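Local coordinates for thiamine pyrophosphokinase (Bacillus subtilis, PDB 3LM8), which catalyses the ATP-dependent pyrophosphorylation of thiamine to thiamine diphosphate, releasing AMP, in the salvage of vitamin B1, at residues Pro94-Ile99 / Lys126-Asp131. The protein carries 1 engineered substitution. Residues are numbered along the deposited sequence; the frame is centred on the assembly and turned at random.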
loop_
_atom_site.group_PDB
_atom_site.type_symbol
_atom_site.label_atom_id
_atom_site.label_comp_id
_atom_site.label_asym_id
_atom_site.label_seq_id
_atom_site.Cartn_x
_atom_site.Cartn_y
_atom_site.Cartn_z
ATOM N N PRO A 94 -3.476 11.002 8.879
ATOM C CA PRO A 94 -4.556 11.092 7.897
ATOM C C PRO A 94 -5.364 9.821 8.126
ATOM O O PRO A 94 -4.857 8.878 8.735
ATOM C CB PRO A 94 -3.804 11.067 6.577
ATOM C CG PRO A 94 -2.758 10.038 6.861
ATOM C CD PRO A 94 -2.282 10.383 8.277
ATOM N N ASP A 95 -6.600 9.775 7.653
ATOM C CA ASP A 95 -7.414 8.582 7.853
ATOM C C ASP A 95 -6.891 7.425 7.013
ATOM O O ASP A 95 -7.062 6.255 7.355
ATOM C CB ASP A 95 -8.867 8.858 7.462
ATOM C CG ASP A 95 -9.392 10.156 8.040
ATOM O OD1 ASP A 95 -9.414 10.298 9.285
ATOM O OD2 ASP A 95 -9.786 11.033 7.239
ATOM N N ILE A 96 -6.234 7.765 5.910
ATOM C CA ILE A 96 -5.740 6.751 4.997
ATOM C C ILE A 96 -4.437 7.113 4.307
ATOM O O ILE A 96 -4.253 8.235 3.853
ATOM C CB ILE A 96 -6.778 6.483 3.883
ATOM C CG1 ILE A 96 -8.155 6.242 4.502
ATOM C CG2 ILE A 96 -6.364 5.281 3.068
ATOM C CD1 ILE A 96 -9.292 6.188 3.504
ATOM N N ILE A 97 -3.531 6.148 4.237
ATOM C CA ILE A 97 -2.291 6.347 3.522
ATOM C C ILE A 97 -2.365 5.320 2.404
ATOM O O ILE A 97 -2.742 4.174 2.643
ATOM C CB ILE A 97 -1.040 6.056 4.386
ATOM C CG1 ILE A 97 -0.899 7.114 5.482
ATOM C CG2 ILE A 97 0.197 6.088 3.510
ATOM C CD1 ILE A 97 0.195 6.825 6.466
ATOM N N GLN A 98 -2.044 5.740 1.185
ATOM C CA GLN A 98 -2.047 4.839 0.042
ATOM C C GLN A 98 -0.710 4.974 -0.663
ATOM O O GLN A 98 -0.294 6.074 -1.022
ATOM C CB GLN A 98 -3.213 5.163 -0.896
ATOM C CG GLN A 98 -4.550 4.652 -0.361
ATOM C CD GLN A 98 -5.739 5.057 -1.219
ATOM O OE1 GLN A 98 -6.658 4.254 -1.454
ATOM N NE2 GLN A 98 -5.738 6.313 -1.680
ATOM N N ILE A 99 -0.033 3.846 -0.849
ATOM C CA ILE A 99 1.285 3.841 -1.468
ATOM C C ILE A 99 1.324 3.122 -2.805
ATOM O O ILE A 99 0.780 2.021 -2.954
ATOM C CB ILE A 99 2.323 3.182 -0.537
ATOM C CG1 ILE A 99 2.197 3.758 0.883
ATOM C CG2 ILE A 99 3.718 3.415 -1.092
ATOM C CD1 ILE A 99 3.030 3.058 1.943
ATOM N N LYS A 126 -5.060 3.187 8.662
ATOM C CA LYS A 126 -5.208 2.427 7.433
ATOM C C LYS A 126 -4.108 2.773 6.437
ATOM O O LYS A 126 -3.938 3.935 6.041
ATOM C CB LYS A 126 -6.584 2.683 6.820
ATOM C CG LYS A 126 -7.715 2.079 7.641
ATOM C CD LYS A 126 -9.088 2.513 7.163
ATOM C CE LYS A 126 -10.178 1.828 7.978
ATOM N NZ LYS A 126 -9.958 1.996 9.444
ATOM N N ILE A 127 -3.351 1.747 6.056
ATOM C CA ILE A 127 -2.257 1.876 5.101
ATOM C C ILE A 127 -2.480 0.830 4.021
ATOM O O ILE A 127 -2.318 -0.366 4.252
ATOM C CB ILE A 127 -0.905 1.618 5.783
ATOM C CG1 ILE A 127 -0.758 2.544 7.000
ATOM C CG2 ILE A 127 0.233 1.826 4.787
ATOM C CD1 ILE A 127 0.547 2.365 7.756
ATOM N N ARG A 128 -2.865 1.276 2.840
ATOM C CA ARG A 128 -3.136 0.358 1.738
ATOM C C ARG A 128 -2.040 0.457 0.693
ATOM O O ARG A 128 -1.643 1.560 0.333
ATOM C CB ARG A 128 -4.497 0.712 1.118
ATOM C CG ARG A 128 -4.770 0.057 -0.211
ATOM C CD ARG A 128 -6.107 0.500 -0.800
ATOM N NE ARG A 128 -7.249 0.038 -0.018
ATOM C CZ ARG A 128 -8.021 0.828 0.720
ATOM N NH1 ARG A 128 -7.784 2.132 0.787
ATOM N NH2 ARG A 128 -9.035 0.311 1.396
ATOM N N LEU A 129 -1.531 -0.679 0.224
ATOM C CA LEU A 129 -0.490 -0.653 -0.813
ATOM C C LEU A 129 -1.209 -0.913 -2.119
ATOM O O LEU A 129 -2.086 -1.766 -2.173
ATOM C CB LEU A 129 0.564 -1.742 -0.603
ATOM C CG LEU A 129 1.186 -1.999 0.775
ATOM C CD1 LEU A 129 2.277 -3.055 0.595
ATOM C CD2 LEU A 129 1.760 -0.717 1.386
ATOM N N ILE A 130 -0.841 -0.194 -3.172
ATOM C CA ILE A 130 -1.517 -0.374 -4.456
ATOM C C ILE A 130 -0.637 -0.415 -5.701
ATOM O O ILE A 130 0.291 0.385 -5.855
ATOM C CB ILE A 130 -2.523 0.751 -4.717
ATOM C CG1 ILE A 130 -3.466 0.918 -3.527
ATOM C CG2 ILE A 130 -3.286 0.455 -6.004
ATOM C CD1 ILE A 130 -4.420 2.080 -3.691
ATOM N N ASP A 131 -0.958 -1.344 -6.596
ATOM C CA ASP A 131 -0.261 -1.476 -7.869
ATOM C C ASP A 131 -1.296 -1.814 -8.949
ATOM O O ASP A 131 -2.501 -1.875 -8.677
ATOM C CB ASP A 131 0.865 -2.525 -7.796
ATOM C CG ASP A 131 0.379 -3.955 -7.984
ATOM O OD1 ASP A 131 -0.446 -4.415 -7.175
ATOM O OD2 ASP A 131 0.832 -4.627 -8.943
#
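Ile-97 and Ile-99 pair in parallel with Ile-127 and Leu-129, and the helix 107-122 that links the two strands makes this a beta-alpha-beta unit. Four backbone hydrogen bonds establish the register: Ile-97 N reaches Lys-126 O at 2.9 Å, Ile-97 O accepts from Arg-128 N, Ile-99 N gives to Arg-128 O, and Ile-99 O takes Ile-130 N at 2.8 Å. The tight side is apolar and buried. There CG1 of Ile-99 is anti to its carbonyl carbon (chi1 -48°) and the chain runs on extended, which brings CD1 to 4.0 Å from Leu-129 CD2 and 4.2 Å from Ile-127 CG2. Helix 81-92 packs on Ile-97 and Ile-99, helix 107-122 on Ile-127 and Leu-129. The other face, with Ile-96, Gln-98, Lys-126 and Arg-128, is partly open to solvent. Here Arg-128 bends at chi3 and lies alongside Gln-98, its NH1 giving OE1 a long hydrogen bond of 3.3 Å, bent to 138° at the hydrogen. Amide and guanidinium planes stand 72° apart, so the pair meets through this one bond and not flat against each other. Gln-98 NE2 bonds Asn-5 OD1 on strand 3-7. A leucine in place of Gln-98 would probably leave both Arg-128 NH1 and Asn-5 OD1 without this amide partner. The chemistry thus implies that main-chain bonds and aliphatic packing hold the strands together, with the bent amide-guanidinium bond a lesser, polar addition.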